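Local coordinates for uncharacterized protein (Bacteroides vulgatus, PDB 4FMR) that is of unknown function but probably binds DNA through an HU/IHF-like domain, to which a second domain with an Ig-like fold is joined, at residues B[85-90]-B[99-104]; B[214-219]-B[230-235]. One frame throughout, in Å; residues are numbered along the deposited sequence.

Interaction 1. Residues B[85-90]-B[99-104]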
loop_
_atom_site.group_PDB
_atom_site.type_symbol
_atom_site.label_atom_id
_atom_site.label_comp_id
_atom_site.label_asym_id
_atom_site.label_seq_id
_atom_site.Cartn_x
_atom_site.Cartn_y
_atom_site.Cartn_z
ATOM N N GLN B 85 -7.921 7.854 1.584
ATOM C CA GLN B 85 -8.830 7.039 2.401
ATOM C C GLN B 85 -9.029 7.729 3.748
ATOM O O GLN B 85 -8.185 8.544 4.143
ATOM C CB GLN B 85 -8.279 5.611 2.601
ATOM C CG GLN B 85 -7.931 4.844 1.342
ATOM C CD GLN B 85 -9.044 3.942 0.914
ATOM O OE1 GLN B 85 -9.907 4.317 0.143
ATOM N NE2 GLN B 85 -9.036 2.717 1.396
ATOM N N PHE B 86 -10.079 7.343 4.474
ATOM C CA PHE B 86 -10.427 7.899 5.791
ATOM C C PHE B 86 -10.358 6.860 6.907
ATOM O O PHE B 86 -10.644 5.682 6.688
ATOM C CB PHE B 86 -11.852 8.498 5.755
ATOM C CG PHE B 86 -12.021 9.539 4.670
ATOM C CD1 PHE B 86 -11.302 10.735 4.709
ATOM C CD2 PHE B 86 -12.864 9.310 3.581
ATOM C CE1 PHE B 86 -11.451 11.694 3.704
ATOM C CE2 PHE B 86 -13.023 10.280 2.587
ATOM C CZ PHE B 86 -12.312 11.464 2.655
ATOM N N ARG B 87 -9.954 7.302 8.103
ATOM C CA ARG B 87 -9.948 6.429 9.283
ATOM C C ARG B 87 -10.934 6.961 10.296
ATOM O O ARG B 87 -11.178 8.168 10.351
ATOM C CB ARG B 87 -8.564 6.288 9.930
ATOM C CG ARG B 87 -7.490 5.619 9.099
ATOM C CD ARG B 87 -6.281 5.271 9.957
ATOM N NE ARG B 87 -5.004 5.403 9.241
ATOM C CZ ARG B 87 -4.438 4.443 8.514
ATOM N NH1 ARG B 87 -5.042 3.271 8.360
ATOM N NH2 ARG B 87 -3.284 4.661 7.901
ATOM N N GLY B 88 -11.490 6.058 11.090
ATOM C CA GLY B 88 -12.404 6.400 12.162
ATOM C C GLY B 88 -13.842 6.559 11.755
ATOM O O GLY B 88 -14.164 6.784 10.586
ATOM N N VAL B 89 -14.697 6.462 12.761
ATOM C CA VAL B 89 -16.156 6.577 12.730
ATOM C C VAL B 89 -16.577 8.049 12.549
ATOM O O VAL B 89 -15.922 8.956 13.087
ATOM C CB VAL B 89 -16.711 5.998 14.084
ATOM C CG1 VAL B 89 -18.212 6.216 14.246
ATOM C CG2 VAL B 89 -16.368 4.521 14.237
ATOM N N ALA B 90 -17.707 8.268 11.843
ATOM C CA ALA B 90 -18.342 9.570 11.743
ATOM C C ALA B 90 -19.170 9.839 13.032
ATOM O O ALA B 90 -20.214 9.199 13.269
ATOM C CB ALA B 90 -19.218 9.635 10.506
ATOM N N THR B 99 -10.413 12.387 15.984
ATOM C CA THR B 99 -10.684 10.951 15.867
ATOM C C THR B 99 -10.571 10.480 14.416
ATOM O O THR B 99 -10.300 9.297 14.194
ATOM C CB THR B 99 -12.058 10.581 16.452
ATOM O OG1 THR B 99 -13.087 11.303 15.777
ATOM C CG2 THR B 99 -12.139 10.826 17.961
ATOM N N ASN B 100 -10.753 11.379 13.443
ATOM C CA ASN B 100 -10.650 11.033 12.026
ATOM C C ASN B 100 -9.365 11.522 11.431
ATOM O O ASN B 100 -8.848 12.572 11.824
ATOM C CB ASN B 100 -11.829 11.608 11.236
ATOM C CG ASN B 100 -13.186 11.186 11.723
ATOM O OD1 ASN B 100 -13.992 12.028 12.142
ATOM N ND2 ASN B 100 -13.475 9.882 11.655
ATOM N N SER B 101 -8.861 10.758 10.461
ATOM C CA SER B 101 -7.642 11.071 9.735
ATOM C C SER B 101 -7.731 10.616 8.277
ATOM O O SER B 101 -8.565 9.784 7.895
ATOM C CB SER B 101 -6.423 10.444 10.413
ATOM O OG SER B 101 -6.484 9.028 10.484
ATOM N N ILE B 102 -6.873 11.224 7.465
ATOM C CA ILE B 102 -6.667 10.954 6.061
ATOM C C ILE B 102 -5.337 10.230 5.913
ATOM O O ILE B 102 -4.380 10.529 6.624
ATOM C CB ILE B 102 -6.689 12.271 5.223
ATOM C CG1 ILE B 102 -7.920 13.160 5.514
ATOM C CG2 ILE B 102 -6.489 12.008 3.705
ATOM C CD1 ILE B 102 -7.767 14.647 4.983
ATOM N N TYR B 103 -5.286 9.278 4.984
ATOM C CA TYR B 103 -4.078 8.603 4.556
ATOM C C TYR B 103 -4.270 8.307 3.088
ATOM O O TYR B 103 -5.376 8.464 2.550
ATOM C CB TYR B 103 -3.729 7.346 5.391
ATOM C CG TYR B 103 -4.660 6.171 5.179
ATOM C CD1 TYR B 103 -5.870 6.078 5.868
ATOM C CD2 TYR B 103 -4.322 5.135 4.308
ATOM C CE1 TYR B 103 -6.719 4.978 5.698
ATOM C CE2 TYR B 103 -5.170 4.044 4.115
ATOM C CZ TYR B 103 -6.354 3.958 4.831
ATOM O OH TYR B 103 -7.173 2.878 4.637
ATOM N N VAL B 104 -3.190 7.924 2.432
ATOM C CA VAL B 104 -3.245 7.543 1.030
ATOM C C VAL B 104 -2.935 6.063 0.982
ATOM O O VAL B 104 -1.900 5.615 1.484
ATOM C CB VAL B 104 -2.294 8.404 0.137
ATOM C CG1 VAL B 104 -2.230 7.885 -1.305
ATOM C CG2 VAL B 104 -2.698 9.863 0.157
HETATM O O HOH W 1 -7.949 0.774 2.705
HETATM O O HOH W 2 -9.726 3.186 5.877
HETATM O O HOH W 3 -4.175 8.097 9.319
#

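Interaction 2. Residues B[214-219]-B[230-235]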
loop_
_atom_site.group_PDB
_atom_site.type_symbol
_atom_site.label_atom_id
_atom_site.label_comp_id
_atom_site.label_asym_id
_atom_site.label_seq_id
_atom_site.Cartn_x
_atom_site.Cartn_y
_atom_site.Cartn_z
ATOM N N THR B 214 17.569 -2.279 15.818
ATOM C CA THR B 214 18.428 -3.294 16.425
ATOM C C THR B 214 17.951 -3.620 17.831
ATOM O O THR B 214 17.592 -2.728 18.593
ATOM C CB THR B 214 19.891 -2.805 16.412
ATOM O OG1 THR B 214 20.253 -2.548 15.046
ATOM C CG2 THR B 214 20.883 -3.811 17.041
ATOM N N VAL B 215 17.912 -4.936 18.135
ATOM C CA VAL B 215 17.598 -5.538 19.428
ATOM C C VAL B 215 18.917 -6.050 19.985
ATOM O O VAL B 215 19.505 -6.944 19.386
ATOM C CB VAL B 215 16.510 -6.661 19.357
ATOM C CG1 VAL B 215 16.395 -7.405 20.696
ATOM C CG2 VAL B 215 15.146 -6.111 18.927
ATOM N N THR B 216 19.405 -5.454 21.086
ATOM C CA THR B 216 20.651 -5.863 21.754
ATOM C C THR B 216 20.273 -6.467 23.114
ATOM O O THR B 216 19.523 -5.848 23.886
ATOM C CB THR B 216 21.629 -4.693 21.871
ATOM O OG1 THR B 216 21.867 -4.164 20.575
ATOM C CG2 THR B 216 22.950 -5.088 22.522
ATOM N N THR B 217 20.755 -7.689 23.397
ATOM C CA THR B 217 20.361 -8.346 24.637
ATOM C C THR B 217 21.400 -9.369 25.082
ATOM O O THR B 217 22.187 -9.858 24.264
ATOM C CB THR B 217 18.956 -9.011 24.452
ATOM O OG1 THR B 217 18.461 -9.485 25.706
ATOM C CG2 THR B 217 18.936 -10.118 23.388
ATOM N N GLN B 218 21.380 -9.699 26.393
ATOM C CA GLN B 218 22.238 -10.727 26.995
ATOM C C GLN B 218 21.393 -11.984 27.322
ATOM O O GLN B 218 21.866 -12.906 27.994
ATOM C CB GLN B 218 22.954 -10.187 28.242
ATOM C CG GLN B 218 24.061 -9.220 27.884
ATOM C CD GLN B 218 24.590 -8.460 29.064
ATOM O OE1 GLN B 218 23.942 -7.550 29.590
ATOM N NE2 GLN B 218 25.813 -8.764 29.452
ATOM N N TYR B 219 20.141 -12.009 26.830
ATOM C CA TYR B 219 19.212 -13.122 26.986
ATOM C C TYR B 219 19.652 -14.262 26.081
ATOM O O TYR B 219 19.752 -14.075 24.866
ATOM C CB TYR B 219 17.761 -12.683 26.669
ATOM C CG TYR B 219 16.751 -13.813 26.728
ATOM C CD1 TYR B 219 16.276 -14.292 27.950
ATOM C CD2 TYR B 219 16.280 -14.413 25.564
ATOM C CE1 TYR B 219 15.367 -15.349 28.008
ATOM C CE2 TYR B 219 15.363 -15.460 25.608
ATOM C CZ TYR B 219 14.905 -15.925 26.831
ATOM O OH TYR B 219 14.005 -16.967 26.854
ATOM N N PRO B 230 26.703 -8.923 25.228
ATOM C CA PRO B 230 25.412 -8.795 24.534
ATOM C C PRO B 230 25.510 -9.107 23.041
ATOM O O PRO B 230 26.552 -8.889 22.413
ATOM C CB PRO B 230 25.013 -7.324 24.753
ATOM C CG PRO B 230 26.011 -6.748 25.684
ATOM C CD PRO B 230 27.243 -7.594 25.581
ATOM N N ARG B 231 24.408 -9.624 22.471
ATOM C CA ARG B 231 24.339 -9.935 21.047
ATOM C C ARG B 231 23.218 -9.077 20.443
ATOM O O ARG B 231 22.346 -8.592 21.171
ATOM C CB ARG B 231 24.177 -11.450 20.769
ATOM C CG ARG B 231 22.974 -12.126 21.434
ATOM C CD ARG B 231 22.872 -13.583 21.013
ATOM N NE ARG B 231 21.629 -14.190 21.481
ATOM C CZ ARG B 231 21.276 -15.451 21.260
ATOM N NH1 ARG B 231 22.071 -16.261 20.571
ATOM N NH2 ARG B 231 20.124 -15.914 21.724
ATOM N N SER B 232 23.283 -8.857 19.129
ATOM C CA SER B 232 22.396 -7.979 18.380
ATOM C C SER B 232 21.857 -8.618 17.149
ATOM O O SER B 232 22.563 -9.371 16.476
ATOM C CB SER B 232 23.145 -6.715 17.956
ATOM O OG SER B 232 23.508 -5.965 19.100
ATOM N N THR B 233 20.602 -8.278 16.835
ATOM C CA THR B 233 19.910 -8.698 15.633
ATOM C C THR B 233 19.156 -7.454 15.153
ATOM O O THR B 233 18.717 -6.616 15.955
ATOM C CB THR B 233 19.068 -9.965 15.840
ATOM O OG1 THR B 233 18.720 -10.437 14.541
ATOM C CG2 THR B 233 17.792 -9.736 16.692
ATOM N N SER B 234 19.063 -7.314 13.834
ATOM C CA SER B 234 18.504 -6.132 13.209
ATOM C C SER B 234 17.483 -6.442 12.146
ATOM O O SER B 234 17.393 -7.568 11.653
ATOM C CB SER B 234 19.633 -5.329 12.562
ATOM O OG SER B 234 20.453 -4.705 13.535
ATOM N N HIS B 235 16.732 -5.404 11.773
ATOM C CA HIS B 235 15.768 -5.396 10.693
ATOM C C HIS B 235 15.566 -3.958 10.267
ATOM O O HIS B 235 15.511 -3.075 11.119
ATOM C CB HIS B 235 14.425 -6.065 11.065
ATOM C CG HIS B 235 13.643 -6.463 9.851
ATOM N ND1 HIS B 235 12.998 -5.522 9.063
ATOM C CD2 HIS B 235 13.505 -7.677 9.273
ATOM C CE1 HIS B 235 12.485 -6.190 8.044
ATOM N NE2 HIS B 235 12.735 -7.490 8.145
#

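Interaction 1. Residues B[85-90]-B[99-104]
Arg87 lays its side chain across the ring of Tyr103, and the chain can be followed outward from the strand. Arg87 CB passes Ser101 OG at 3.5 Å, and Arg87 CG lies 3.5 Å from Tyr103 CE1, while CD runs on beside Ser101 OG. A bend at chi3 (-145°) lets the guanidinium settle flat on the ring. Arg87 CZ lies 3.7 Å from the centroid of the Tyr103 ring with the planes 9° apart, a stacked cation-pi pair, NH2 resting over CG and NH1 over the CE1-CZ side. NE turns to a water that also meets Ser101 OG, so the charged group keeps a polar partner at its edge. The opposite face of the Tyr103 ring takes the methylene of Gln85, whose CB sits 3.4 Å from Tyr103 CZ in a CH-pi contact. Tyrosine suits this place: its broad faces serve two neighbours, while its OH meets one water that also donates to Phe86 O and another weakly bound by Gln85 NE2. Replacing Tyr103 by an alanine is likely to strip the Arg87 guanidinium of its stacking surface, leaving it freer to turn, and to uncover Gln85 CB. Near the turn, Asn100 ND2 grips two carbonyls: Arg87 O at 3.1 Å, on a lone pair, and Val89 O at 3.0 Å, from above the carbonyl plane. Asn100 OD1 accepts from Asp96 N. Gly88, at positive phi, leaves room where a CB would strike Thr99 O. Paired backbone bonds between Gln85 and Tyr103 mark an antiparallel beta hairpin, segments 85-87 and 101-104 running at 141°, consistent with the DNA-binding arm of HU/IHF-like proteins.

Interaction 2. Residues B[214-219]-B[230-235]
Thr214 OG1 and Ser234 OG share the shortest polar bond between the strands, 2.6 Å, and either hydroxyl may be the donor. Two residues along, Thr216 OG1 and Ser232 OG repeat the arrangement at 2.8 Å. Both pairs occupy non-hydrogen-bonded positions, where the backbones come close, so small hydroxyl side chains can meet directly. Each threonine places OG1 beside its own backbone N (chi1 -58° in Thr214), which sends CG2 along the strand: Thr214 CG2 packs on Ser232 CB, and Thr216 CG2 touches Pro230 CB at 3.8 Å. Between these rungs Val215 and Thr233 exchange two backbone bonds; beyond the Thr216-Ser232 pair, Thr217 and Arg231 do the same. This antiparallel pair, with the axes of segments 214-217 and 231-235 at 166°, belongs to a sheet of the Ig-like domain. The face bearing Val215 and Thr233 turns inward onto Ile133 of strand 132-138, where a branched valine fills space well. Beyond the paired residues, Gln218 and Pro230 lie side by side, CG of Gln218 3.8 Å from CB of Pro230. The amide end of Gln218 looks elsewhere, its OE1 accepting from Asp167 N. Thr217 OG1 accepts from Tyr219 N at 3.2 Å, forming an ST turn as the strand ends, and it also bonds to Thr162 O and Ala164 N. Across from it, Arg231 extends fully from CG to NE, bringing its guanidinium to Phe131 in a cation-pi contact.

Overall arrangement
Interaction 1 and interaction 2 are both antiparallel strand pairs, but they hold different elements in different domains, the DNA-binding one and the Ig-like one, their centres 36 Å apart on opposite sides of the chain's centre. The contact at 85-90 and 99-104 is a surface one: a large charged and aromatic stack, bridging waters and contacts from the second subunit. That at 214-219 and 230-235 is partly buried, untouched by the second subunit, and relies on short hydroxyl pairs on one face and valine and threonine packing on the other. Interactions 1 and 2 do not touch; their nearest atoms are about 19 Å apart.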